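Local coordinates for enoyl-CoA hydratase (Geobacillus kaustophilus, PDB 2PPY), which probably catalyses the hydration of enoyl-CoA thioesters in fatty acid beta-oxidation, at residues T12-D17 against E21-I26; L125-D130 against R198-K203; G149-L154 against D165-G170; E177-E180 against R186-P189. One frame throughout, in Å; residues are numbered along the deposited sequence.

Interaction 1 of 4, residues T12-D17 against E21-I26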
loop_
_atom_site.group_PDB
_atom_site.type_symbol
_atom_site.label_atom_id
_atom_site.label_comp_id
_atom_site.label_asym_id
_atom_site.label_seq_id
_atom_site.Cartn_x
_atom_site.Cartn_y
_atom_site.Cartn_z
ATOM N N THR A 12 -24.659 28.945 4.445
ATOM C CA THR A 12 -25.989 28.603 4.929
ATOM C C THR A 12 -26.322 27.166 4.538
ATOM O O THR A 12 -26.034 26.732 3.422
ATOM C CB THR A 12 -27.059 29.545 4.334
ATOM O OG1 THR A 12 -26.828 30.880 4.795
ATOM C CG2 THR A 12 -28.454 29.109 4.751
ATOM N N VAL A 13 -26.923 26.427 5.464
ATOM C CA VAL A 13 -27.302 25.045 5.207
ATOM C C VAL A 13 -28.820 24.923 5.139
ATOM O O VAL A 13 -29.526 25.367 6.042
ATOM C CB VAL A 13 -26.781 24.094 6.318
ATOM C CG1 VAL A 13 -27.212 22.663 6.023
ATOM C CG2 VAL A 13 -25.269 24.176 6.415
ATOM N N PHE A 14 -29.310 24.327 4.058
ATOM C CA PHE A 14 -30.740 24.115 3.856
ATOM C C PHE A 14 -30.987 22.611 3.844
ATOM O O PHE A 14 -30.281 21.872 3.157
ATOM C CB PHE A 14 -31.191 24.703 2.514
ATOM C CG PHE A 14 -31.066 26.197 2.426
ATOM C CD1 PHE A 14 -31.907 27.025 3.161
ATOM C CD2 PHE A 14 -30.111 26.779 1.598
ATOM C CE1 PHE A 14 -31.800 28.416 3.073
ATOM C CE2 PHE A 14 -29.993 28.167 1.501
ATOM C CZ PHE A 14 -30.841 28.986 2.242
ATOM N N LYS A 15 -31.980 22.153 4.601
ATOM C CA LYS A 15 -32.298 20.730 4.649
ATOM C C LYS A 15 -33.730 20.495 4.209
ATOM O O LYS A 15 -34.652 21.158 4.686
ATOM C CB LYS A 15 -32.115 20.175 6.062
ATOM C CG LYS A 15 -30.676 20.161 6.562
ATOM C CD LYS A 15 -30.617 19.492 7.920
ATOM C CE LYS A 15 -29.231 19.558 8.534
ATOM N NZ LYS A 15 -29.221 18.898 9.873
ATOM N N GLU A 16 -33.917 19.539 3.307
ATOM C CA GLU A 16 -35.246 19.235 2.809
ATOM C C GLU A 16 -35.275 17.902 2.074
ATOM O O GLU A 16 -34.441 17.638 1.214
ATOM C CB GLU A 16 -35.710 20.364 1.883
ATOM C CG GLU A 16 -37.137 20.243 1.381
ATOM C CD GLU A 16 -37.589 21.490 0.638
ATOM O OE1 GLU A 16 -36.945 21.856 -0.370
ATOM O OE2 GLU A 16 -38.590 22.106 1.065
ATOM N N ASP A 17 -36.238 17.064 2.440
ATOM C CA ASP A 17 -36.433 15.751 1.829
ATOM C C ASP A 17 -35.175 14.925 1.562
ATOM O O ASP A 17 -34.958 14.452 0.443
ATOM C CB ASP A 17 -37.231 15.903 0.532
ATOM C CG ASP A 17 -38.650 16.383 0.776
ATOM O OD1 ASP A 17 -39.401 15.673 1.482
ATOM O OD2 ASP A 17 -39.013 17.467 0.267
ATOM N N GLU A 21 -28.250 21.415 1.304
ATOM C CA GLU A 21 -27.507 22.263 0.390
ATOM C C GLU A 21 -26.683 23.225 1.215
ATOM O O GLU A 21 -27.211 23.939 2.064
ATOM C CB GLU A 21 -28.441 23.059 -0.524
ATOM C CG GLU A 21 -29.454 22.234 -1.286
ATOM C CD GLU A 21 -30.103 23.019 -2.414
ATOM O OE1 GLU A 21 -30.202 24.258 -2.297
ATOM O OE2 GLU A 21 -30.521 22.399 -3.415
ATOM N N ILE A 22 -25.380 23.227 0.973
ATOM C CA ILE A 22 -24.489 24.124 1.684
ATOM C C ILE A 22 -24.182 25.260 0.719
ATOM O O ILE A 22 -23.426 25.085 -0.241
ATOM C CB ILE A 22 -23.178 23.415 2.083
ATOM C CG1 ILE A 22 -23.488 22.157 2.902
ATOM C CG2 ILE A 22 -22.308 24.368 2.890
ATOM C CD1 ILE A 22 -22.255 21.349 3.308
ATOM N N HIS A 23 -24.797 26.415 0.957
ATOM C CA HIS A 23 -24.576 27.569 0.099
ATOM C C HIS A 23 -23.432 28.407 0.633
ATOM O O HIS A 23 -23.402 28.751 1.811
ATOM C CB HIS A 23 -25.842 28.421 0.005
ATOM C CG HIS A 23 -26.935 27.790 -0.798
ATOM N ND1 HIS A 23 -27.372 28.309 -1.999
ATOM C CD2 HIS A 23 -27.675 26.678 -0.578
ATOM C CE1 HIS A 23 -28.336 27.545 -2.480
ATOM N NE2 HIS A 23 -28.540 26.549 -1.637
ATOM N N LEU A 24 -22.489 28.730 -0.244
ATOM C CA LEU A 24 -21.339 29.529 0.135
ATOM C C LEU A 24 -21.560 30.999 -0.230
ATOM O O LEU A 24 -21.887 31.321 -1.371
ATOM C CB LEU A 24 -20.089 29.006 -0.576
ATOM C CG LEU A 24 -19.815 27.497 -0.477
ATOM C CD1 LEU A 24 -18.548 27.155 -1.253
ATOM C CD2 LEU A 24 -19.670 27.086 0.976
ATOM N N HIS A 25 -21.394 31.881 0.749
ATOM C CA HIS A 25 -21.546 33.317 0.539
ATOM C C HIS A 25 -20.533 34.039 1.422
ATOM O O HIS A 25 -20.887 34.638 2.430
ATOM C CB HIS A 25 -22.977 33.784 0.874
ATOM C CG HIS A 25 -23.482 33.302 2.201
ATOM N ND1 HIS A 25 -24.455 32.334 2.315
ATOM C CD2 HIS A 25 -23.162 33.666 3.466
ATOM C CE1 HIS A 25 -24.714 32.121 3.594
ATOM N NE2 HIS A 25 -23.941 32.916 4.313
ATOM N N ILE A 26 -19.267 33.985 1.027
ATOM C CA ILE A 26 -18.195 34.594 1.795
ATOM C C ILE A 26 -17.832 36.001 1.333
ATOM O O ILE A 26 -17.664 36.913 2.142
ATOM C CB ILE A 26 -16.928 33.731 1.723
ATOM C CG1 ILE A 26 -17.277 32.274 2.025
ATOM C CG2 ILE A 26 -15.890 34.240 2.707
ATOM C CD1 ILE A 26 -16.209 31.289 1.581
#
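The beta hairpin of strands 11-16 and 19-24 brings Thr12, Val13 and Phe14 into antiparallel register with His23, Ile22 and Glu21. Thr12 and His23 form one hydrogen-bonded pair, with Thr12 N to His23 O at 2.9 Å and His23 N to Thr12 O at 2.8 Å. Phe14 and Glu21 form the next such pair, while the non-hydrogen-bonded pair Val13-Ile22 between them turns its side chains to the other side of the sheet, against helix 34-48. On the face bearing the aromatic residues, His23 has CG anti to its carbonyl carbon (chi1 -72°), which leans the imidazole back toward Glu21 and into an offset edge-to-face stack with Phe14. The CD2-CE2 edge of Phe14 stands over one face of the imidazole, with ring centroids 5.0 Å apart and planes at 85°. Thr12 CG2 rests on a face of the phenyl ring, 3.5 Å above its plane. His23 NE2 donates to Glu21 OE1 at 2.9 Å, meeting it on the anti side and out of the carboxylate plane, and ND1 is hydrogen-bonded to Asp61. Glu21 OE2 in turn forms a salt bridge with Arg198. An alanine at His23 would probably leave the edge of Phe14 without its aromatic partner and deprive Glu21 OE1 and Asp61 of a shared mate. The example joins aromatic packing to a polar series, Asp61, His23, Glu21, Arg198. Bonds at both nitrogens restrain the imidazole from turning over; the two carboxylates could favour its protonation, tempered by nearby Arg198, which shares the charge of Glu21.

Interaction 2 of 4, residues L125-D130 against R198-K203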
loop_
_atom_site.group_PDB
_atom_site.type_symbol
_atom_site.label_atom_id
_atom_site.label_comp_id
_atom_site.label_asym_id
_atom_site.label_seq_id
_atom_site.Cartn_x
_atom_site.Cartn_y
_atom_site.Cartn_z
ATOM N N LEU A 125 -18.736 13.889 -6.303
ATOM C CA LEU A 125 -19.038 14.193 -7.698
ATOM C C LEU A 125 -18.939 15.692 -7.960
ATOM O O LEU A 125 -19.069 16.496 -7.046
ATOM C CB LEU A 125 -20.453 13.721 -8.048
ATOM C CG LEU A 125 -20.807 12.240 -7.897
ATOM C CD1 LEU A 125 -22.328 12.069 -7.903
ATOM C CD2 LEU A 125 -20.159 11.437 -9.013
ATOM N N ARG A 126 -18.723 16.054 -9.222
ATOM C CA ARG A 126 -18.620 17.452 -9.623
ATOM C C ARG A 126 -19.430 17.713 -10.891
ATOM O O ARG A 126 -19.174 17.096 -11.922
ATOM C CB ARG A 126 -17.152 17.818 -9.870
ATOM C CG ARG A 126 -16.298 17.892 -8.601
ATOM C CD ARG A 126 -14.833 17.625 -8.916
ATOM N NE ARG A 126 -14.634 16.231 -9.306
ATOM C CZ ARG A 126 -14.704 15.204 -8.462
ATOM N NH1 ARG A 126 -14.959 15.412 -7.175
ATOM N NH2 ARG A 126 -14.541 13.964 -8.907
ATOM N N PHE A 127 -20.415 18.609 -10.801
ATOM C CA PHE A 127 -21.256 18.980 -11.948
ATOM C C PHE A 127 -20.981 20.453 -12.238
ATOM O O PHE A 127 -21.016 21.282 -11.331
ATOM C CB PHE A 127 -22.752 18.794 -11.637
ATOM C CG PHE A 127 -23.152 17.372 -11.304
ATOM C CD1 PHE A 127 -22.342 16.289 -11.654
ATOM C CD2 PHE A 127 -24.356 17.115 -10.648
ATOM C CE1 PHE A 127 -22.726 14.971 -11.347
ATOM C CE2 PHE A 127 -24.750 15.805 -10.338
ATOM C CZ PHE A 127 -23.932 14.731 -10.691
HETATM N N MSE A 128 -20.718 20.789 -13.497
HETATM C CA MSE A 128 -20.401 22.171 -13.846
HETATM C C MSE A 128 -21.234 22.761 -14.985
HETATM O O MSE A 128 -21.626 22.049 -15.907
HETATM C CB MSE A 128 -18.912 22.252 -14.190
HETATM C CG MSE A 128 -18.374 23.643 -14.458
HETATM SE SE MSE A 128 -16.439 23.613 -14.417
HETATM C CE MSE A 128 -16.116 25.209 -13.374
ATOM N N GLY A 129 -21.492 24.068 -14.912
ATOM C CA GLY A 129 -22.263 24.742 -15.947
ATOM C C GLY A 129 -21.430 24.978 -17.194
ATOM O O GLY A 129 -20.224 25.209 -17.088
ATOM N N ASP A 130 -22.050 24.945 -18.374
ATOM C CA ASP A 130 -21.276 25.129 -19.600
ATOM C C ASP A 130 -20.695 26.523 -19.819
ATOM O O ASP A 130 -19.992 26.756 -20.797
ATOM C CB ASP A 130 -22.073 24.672 -20.838
ATOM C CG ASP A 130 -23.376 25.432 -21.037
ATOM O OD1 ASP A 130 -24.107 25.068 -21.979
ATOM O OD2 ASP A 130 -23.674 26.375 -20.276
ATOM N N ARG A 198 -29.931 19.218 -8.702
ATOM C CA ARG A 198 -30.955 18.883 -7.711
ATOM C C ARG A 198 -31.776 17.681 -8.157
ATOM O O ARG A 198 -32.190 16.862 -7.336
ATOM C CB ARG A 198 -31.884 20.079 -7.473
ATOM C CG ARG A 198 -31.309 21.116 -6.523
ATOM C CD ARG A 198 -32.014 22.453 -6.636
ATOM N NE ARG A 198 -31.470 23.415 -5.683
ATOM C CZ ARG A 198 -31.526 24.735 -5.833
ATOM N NH1 ARG A 198 -32.104 25.259 -6.907
ATOM N NH2 ARG A 198 -30.997 25.531 -4.912
ATOM N N GLU A 199 -32.010 17.584 -9.462
ATOM C CA GLU A 199 -32.773 16.473 -10.019
ATOM C C GLU A 199 -32.014 15.167 -9.795
ATOM O O GLU A 199 -32.613 14.140 -9.481
ATOM C CB GLU A 199 -33.004 16.700 -11.514
ATOM C CG GLU A 199 -33.778 15.597 -12.208
ATOM C CD GLU A 199 -34.069 15.928 -13.661
ATOM O OE1 GLU A 199 -34.742 16.952 -13.910
ATOM O OE2 GLU A 199 -33.625 15.169 -14.551
ATOM N N TYR A 200 -30.694 15.220 -9.950
ATOM C CA TYR A 200 -29.844 14.049 -9.755
ATOM C C TYR A 200 -29.884 13.648 -8.289
ATOM O O TYR A 200 -30.054 12.473 -7.963
ATOM C CB TYR A 200 -28.409 14.374 -10.182
ATOM C CG TYR A 200 -27.424 13.225 -10.094
ATOM C CD1 TYR A 200 -26.869 12.843 -8.872
ATOM C CD2 TYR A 200 -27.006 12.553 -11.245
ATOM C CE1 TYR A 200 -25.912 11.820 -8.796
ATOM C CE2 TYR A 200 -26.053 11.528 -11.181
ATOM C CZ TYR A 200 -25.508 11.171 -9.952
ATOM O OH TYR A 200 -24.546 10.185 -9.882
ATOM N N ALA A 201 -29.738 14.633 -7.407
ATOM C CA ALA A 201 -29.766 14.380 -5.972
ATOM C C ALA A 201 -31.128 13.826 -5.561
ATOM O O ALA A 201 -31.212 12.920 -4.731
ATOM C CB ALA A 201 -29.459 15.661 -5.204
ATOM N N ARG A 202 -32.196 14.373 -6.138
ATOM C CA ARG A 202 -33.537 13.902 -5.822
ATOM C C ARG A 202 -33.658 12.405 -6.088
ATOM O O ARG A 202 -34.149 11.660 -5.236
ATOM C CB ARG A 202 -34.592 14.659 -6.640
ATOM C CG ARG A 202 -34.917 16.055 -6.115
ATOM C CD ARG A 202 -36.156 16.634 -6.798
ATOM N NE ARG A 202 -35.910 17.061 -8.177
ATOM C CZ ARG A 202 -35.397 18.240 -8.517
ATOM N NH1 ARG A 202 -35.071 19.119 -7.579
ATOM N NH2 ARG A 202 -35.209 18.543 -9.795
ATOM N N LYS A 203 -33.210 11.967 -7.263
ATOM C CA LYS A 203 -33.273 10.552 -7.619
ATOM C C LYS A 203 -32.524 9.682 -6.608
ATOM O O LYS A 203 -32.976 8.589 -6.265
ATOM C CB LYS A 203 -32.701 10.313 -9.021
ATOM C CG LYS A 203 -33.586 10.792 -10.170
ATOM C CD LYS A 203 -33.029 10.323 -11.515
ATOM C CE LYS A 203 -33.945 10.685 -12.682
ATOM N NZ LYS A 203 -34.036 12.153 -12.915
#
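Tyr200 extends its ring from the helix with CG anti to the backbone N (chi1 -177°), toward Phe127, whose own CG lies anti to its carbonyl carbon (chi1 -61°) and sends the phenyl group out from the strand. The two meet edge to face. Phe127 CZ sits over the centre of the tyrosine ring, 3.6 Å above its plane, and Phe127 CE2 approaches Tyr200 CG at 3.7 Å. The planes stand at 74° with centroids 4.9 Å apart. Leu125 adds a methyl group farther along the phenol, its CD1 lying 3.7 Å from Tyr200 CE1. No hydrogen bond crosses between the segments; the phenol hydroxyl instead bonds to Asp165 of the second subunit. An alanine in place of Tyr200 would probably open a gap beside Phe127 and Leu125 and leave that aspartate without its hydroxyl partner. The contact thus seats helix 193-205 on the central sheet. Strand 125-129 runs between strands 103-108 and 186-188; Ile105 of the former touches both Phe127 and Tyr200, and Phe188 of the latter makes a second edge-to-face pair with Phe127.

Interaction 3 of 4, residues G149-L154 against D165-G170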
loop_
_atom_site.group_PDB
_atom_site.type_symbol
_atom_site.label_atom_id
_atom_site.label_comp_id
_atom_site.label_asym_id
_atom_site.label_seq_id
_atom_site.Cartn_x
_atom_site.Cartn_y
_atom_site.Cartn_z
ATOM N N GLY A 149 -4.748 19.281 -0.628
ATOM C CA GLY A 149 -5.108 18.045 -1.310
ATOM C C GLY A 149 -5.137 18.108 -2.829
ATOM O O GLY A 149 -5.297 17.086 -3.495
ATOM N N GLY A 150 -4.962 19.302 -3.382
ATOM C CA GLY A 150 -4.993 19.465 -4.823
ATOM C C GLY A 150 -4.043 18.610 -5.648
ATOM O O GLY A 150 -4.483 17.947 -6.591
ATOM N N THR A 151 -2.750 18.620 -5.317
ATOM C CA THR A 151 -1.771 17.841 -6.081
ATOM C C THR A 151 -2.081 16.352 -6.051
ATOM O O THR A 151 -1.940 15.659 -7.053
ATOM C CB THR A 151 -0.313 18.028 -5.555
ATOM O OG1 THR A 151 -0.175 17.417 -4.265
ATOM C CG2 THR A 151 0.047 19.507 -5.457
ATOM N N GLN A 152 -2.515 15.871 -4.893
ATOM C CA GLN A 152 -2.818 14.464 -4.712
ATOM C C GLN A 152 -4.145 13.986 -5.306
ATOM O O GLN A 152 -4.185 12.973 -6.004
ATOM C CB GLN A 152 -2.750 14.125 -3.219
ATOM C CG GLN A 152 -1.373 14.384 -2.614
ATOM C CD GLN A 152 -0.241 13.817 -3.476
ATOM O OE1 GLN A 152 0.592 14.559 -3.994
ATOM N NE2 GLN A 152 -0.217 12.501 -3.634
ATOM N N ARG A 153 -5.232 14.706 -5.036
ATOM C CA ARG A 153 -6.525 14.297 -5.562
ATOM C C ARG A 153 -6.628 14.504 -7.071
ATOM O O ARG A 153 -7.232 13.689 -7.771
ATOM C CB ARG A 153 -7.667 15.025 -4.840
ATOM C CG ARG A 153 -7.828 14.628 -3.362
ATOM C CD ARG A 153 -9.230 14.964 -2.840
ATOM N NE ARG A 153 -9.459 14.450 -1.490
ATOM C CZ ARG A 153 -9.021 15.033 -0.377
ATOM N NH1 ARG A 153 -8.331 16.164 -0.443
ATOM N NH2 ARG A 153 -9.254 14.474 0.804
ATOM N N LEU A 154 -6.037 15.578 -7.586
ATOM C CA LEU A 154 -6.086 15.811 -9.032
ATOM C C LEU A 154 -5.378 14.674 -9.766
ATOM O O LEU A 154 -5.875 14.170 -10.772
ATOM C CB LEU A 154 -5.416 17.139 -9.414
ATOM C CG LEU A 154 -5.659 17.567 -10.872
ATOM C CD1 LEU A 154 -7.158 17.708 -11.114
ATOM C CD2 LEU A 154 -4.960 18.886 -11.160
ATOM N N ASP A 165 1.172 18.357 -15.238
ATOM C CA ASP A 165 1.147 19.405 -16.250
ATOM C C ASP A 165 0.315 20.592 -15.776
ATOM O O ASP A 165 0.790 21.729 -15.777
ATOM C CB ASP A 165 0.595 18.822 -17.558
ATOM C CG ASP A 165 0.344 19.872 -18.623
ATOM O OD1 ASP A 165 1.039 20.914 -18.640
ATOM O OD2 ASP A 165 -0.549 19.638 -19.464
HETATM N N MSE A 166 -0.918 20.334 -15.347
HETATM C CA MSE A 166 -1.786 21.413 -14.886
HETATM C C MSE A 166 -1.263 22.167 -13.672
HETATM O O MSE A 166 -1.395 23.389 -13.603
HETATM C CB MSE A 166 -3.193 20.887 -14.580
HETATM C CG MSE A 166 -4.033 20.615 -15.817
HETATM SE SE MSE A 166 -5.829 20.062 -15.382
HETATM C CE MSE A 166 -6.554 21.750 -14.774
ATOM N N ASN A 167 -0.673 21.445 -12.720
ATOM C CA ASN A 167 -0.143 22.056 -11.501
ATOM C C ASN A 167 1.121 22.902 -11.696
ATOM O O ASN A 167 1.233 23.985 -11.113
ATOM C CB ASN A 167 0.135 20.975 -10.443
ATOM C CG ASN A 167 -1.102 20.602 -9.630
ATOM O OD1 ASN A 167 -1.413 21.236 -8.618
ATOM N ND2 ASN A 167 -1.815 19.577 -10.075
ATOM N N ILE A 168 2.074 22.423 -12.496
ATOM C CA ILE A 168 3.311 23.179 -12.692
ATOM C C ILE A 168 3.150 24.416 -13.582
ATOM O O ILE A 168 3.918 25.369 -13.455
ATOM C CB ILE A 168 4.464 22.298 -13.251
ATOM C CG1 ILE A 168 4.117 21.789 -14.647
ATOM C CG2 ILE A 168 4.754 21.137 -12.292
ATOM C CD1 ILE A 168 5.247 21.025 -15.296
ATOM N N THR A 169 2.165 24.405 -14.480
ATOM C CA THR A 169 1.928 25.563 -15.345
ATOM C C THR A 169 0.928 26.495 -14.654
ATOM O O THR A 169 0.999 27.708 -14.796
ATOM C CB THR A 169 1.336 25.163 -16.721
ATOM O OG1 THR A 169 0.013 24.645 -16.542
ATOM C CG2 THR A 169 2.203 24.117 -17.406
ATOM N N GLY A 170 -0.002 25.909 -13.904
ATOM C CA GLY A 170 -1.001 26.689 -13.193
ATOM C C GLY A 170 -2.132 27.141 -14.092
ATOM O O GLY A 170 -2.996 27.919 -13.687
#
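Thr151 and Asn167 bring their CA atoms to 7.1 Å where helix segments 150-154 and 165-169 pass each other nearly antiparallel, at 156° with their axes 10.7 Å apart at closest approach. The side chain of Asn167 spans much of this gap. Its two amide ends meet residues that lie three positions apart, about one turn, on the opposing helix: OD1 lies 3.9 Å from the methyl group Thr151 CG2, and ND2 lies 3.4 Å from Leu154 CD2. Leu154 holds its CG anti to the backbone N (chi1 -169°), which carries the branched end across to Asn167; the two side chains run antiparallel alongside each other. The same CD2 also reaches CB of Met166, modelled as selenomethionine, at 4.3 Å. Although the amide packs against carbon here, its polarity is provided for at ND2, which is hydrogen-bonded to Ala163 O, one turn back in its own helix. Thr151 similarly sends OG1 elsewhere, to Glu234 of the third subunit. Leu137 of the same chain packs on both Leu154 and Asn167, while Ile215 of the third subunit also touches Asn167. The N-cap residue Gly149 has a backbone conformation in which a side chain would press on the carbonyl oxygen of the residue before it and would also collide with Arg153. Helices 150-158 and 160-169 together form an antiparallel helical hairpin, in this crotonase-like chain a buried element at a subunit interface of the six-chain assembly.

Interaction 4 of 4, residues E177-E180 against R186-P189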
loop_
_atom_site.group_PDB
_atom_site.type_symbol
_atom_site.label_atom_id
_atom_site.label_comp_id
_atom_site.label_asym_id
_atom_site.label_seq_id
_atom_site.Cartn_x
_atom_site.Cartn_y
_atom_site.Cartn_z
ATOM N N GLU A 177 -13.435 21.013 -21.371
ATOM C CA GLU A 177 -12.146 20.333 -21.290
ATOM C C GLU A 177 -12.087 19.529 -19.999
ATOM O O GLU A 177 -11.540 18.423 -19.961
ATOM C CB GLU A 177 -11.004 21.350 -21.339
ATOM C CG GLU A 177 -11.019 22.217 -22.603
ATOM C CD GLU A 177 -9.963 23.313 -22.598
ATOM O OE1 GLU A 177 -9.809 23.989 -21.560
ATOM O OE2 GLU A 177 -9.298 23.506 -23.638
ATOM N N ALA A 178 -12.664 20.085 -18.938
ATOM C CA ALA A 178 -12.687 19.410 -17.652
ATOM C C ALA A 178 -13.456 18.100 -17.786
ATOM O O ALA A 178 -13.058 17.071 -17.239
ATOM C CB ALA A 178 -13.345 20.304 -16.604
ATOM N N LEU A 179 -14.562 18.140 -18.520
ATOM C CA LEU A 179 -15.371 16.946 -18.719
ATOM C C LEU A 179 -14.607 15.855 -19.478
ATOM O O LEU A 179 -14.674 14.678 -19.123
ATOM C CB LEU A 179 -16.657 17.296 -19.481
ATOM C CG LEU A 179 -17.616 16.124 -19.732
ATOM C CD1 LEU A 179 -18.083 15.553 -18.396
ATOM C CD2 LEU A 179 -18.814 16.601 -20.561
ATOM N N GLU A 180 -13.880 16.238 -20.519
ATOM C CA GLU A 180 -13.151 15.246 -21.293
ATOM C C GLU A 180 -12.008 14.568 -20.540
ATOM O O GLU A 180 -11.706 13.407 -20.810
ATOM C CB GLU A 180 -12.663 15.849 -22.613
ATOM C CG GLU A 180 -11.982 17.190 -22.501
ATOM C CD GLU A 180 -12.023 17.967 -23.809
ATOM O OE1 GLU A 180 -13.115 18.453 -24.181
ATOM O OE2 GLU A 180 -10.969 18.085 -24.469
ATOM N N ARG A 186 -20.249 15.898 -14.978
ATOM C CA ARG A 186 -21.320 16.386 -15.841
ATOM C C ARG A 186 -21.136 17.854 -16.165
ATOM O O ARG A 186 -20.616 18.620 -15.356
ATOM C CB ARG A 186 -22.679 16.248 -15.148
ATOM C CG ARG A 186 -23.101 14.849 -14.779
ATOM C CD ARG A 186 -23.886 14.192 -15.890
ATOM N NE ARG A 186 -24.534 12.978 -15.407
ATOM C CZ ARG A 186 -23.882 11.900 -14.986
ATOM N NH1 ARG A 186 -22.552 11.879 -14.994
ATOM N NH2 ARG A 186 -24.556 10.851 -14.542
ATOM N N VAL A 187 -21.569 18.238 -17.358
ATOM C CA VAL A 187 -21.537 19.630 -17.781
ATOM C C VAL A 187 -22.968 19.898 -18.222
ATOM O O VAL A 187 -23.451 19.288 -19.175
ATOM C CB VAL A 187 -20.575 19.876 -18.961
ATOM C CG1 VAL A 187 -20.910 21.212 -19.631
ATOM C CG2 VAL A 187 -19.135 19.914 -18.455
ATOM N N PHE A 188 -23.651 20.783 -17.502
ATOM C CA PHE A 188 -25.039 21.116 -17.807
ATOM C C PHE A 188 -25.164 22.518 -18.397
ATOM O O PHE A 188 -24.257 23.349 -18.253
ATOM C CB PHE A 188 -25.897 21.079 -16.536
ATOM C CG PHE A 188 -25.915 19.754 -15.818
ATOM C CD1 PHE A 188 -26.205 18.572 -16.496
ATOM C CD2 PHE A 188 -25.723 19.704 -14.436
ATOM C CE1 PHE A 188 -26.322 17.364 -15.803
ATOM C CE2 PHE A 188 -25.839 18.505 -13.737
ATOM C CZ PHE A 188 -26.135 17.332 -14.420
ATOM N N PRO A 189 -26.285 22.797 -19.086
ATOM C CA PRO A 189 -26.471 24.134 -19.657
ATOM C C PRO A 189 -26.473 25.067 -18.444
ATOM O O PRO A 189 -27.175 24.806 -17.468
ATOM C CB PRO A 189 -27.847 24.042 -20.313
ATOM C CG PRO A 189 -27.920 22.614 -20.735
ATOM C CD PRO A 189 -27.347 21.879 -19.539
#
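A helix-loop-strand connection leads from helix 175-181 to strand 186-188, the last strand of the central sheet within this chain, and Leu179 meets Val187 where the helix packs back on that strand. The nearest backbones are those of Leu179 and Arg186, whose CA atoms are 6.6 Å apart. Leu179 has CG anti to its own N (chi1 -179°), directing the isobutyl group at the strand. Its CB approaches Val187 CG2 at 3.7 Å, and its CD2 lies beside the same branch, 3.9 Å from Val187 CG2. The side chains meet at an oblique angle. Valine presents CG2, the methyl group beside its backbone N, while the other leucine methyl, CD1, comes to 4.1 Å from Arg186 N. Alternation along the strand sorts what lies on its two sides. Val187 faces the helix, whereas the side chains of Arg186 and Phe188 touch helix 193-205, and Arg186 CB rests over a face of the Phe188 ring. The guanidinium group of Arg186 reaches Asp165 of the second subunit in a salt bridge. Val184, in the intervening loop, also packs on Leu179. The chemistry between helix and strand is therefore apolar: no hydrogen bond joins the two segments, and the 119 Å² buried between them comes mainly from one leucine and one valine, both partly exposed. The attachment should depend on close fit of hydrocarbon branches rather than on directional bonds.

Interactions 1, 2 and 4 all reach the same mixed sheet, and helix 193-205 connects them. The salt bridge between Glu21 OE2 and Arg198 NE, 2.7 Å long, ties interaction 1 to interaction 2, although their centres lie 15 Å apart. Interactions 2 and 4 share neighbouring strands, 125-129 and 186-188, probably bonded through Met128 N to Arg186 O at 2.9 Å. Interaction 3 stands apart: its nearest atoms are about 7 Å from interactions 2 and 4 within the chain. The assembly brings in a different copy of the hairpin: Asp165 of a neighbouring subunit meets both Tyr200 and Arg186, so the helical hairpin of one chain docks on the sheet-and-helix layer of another.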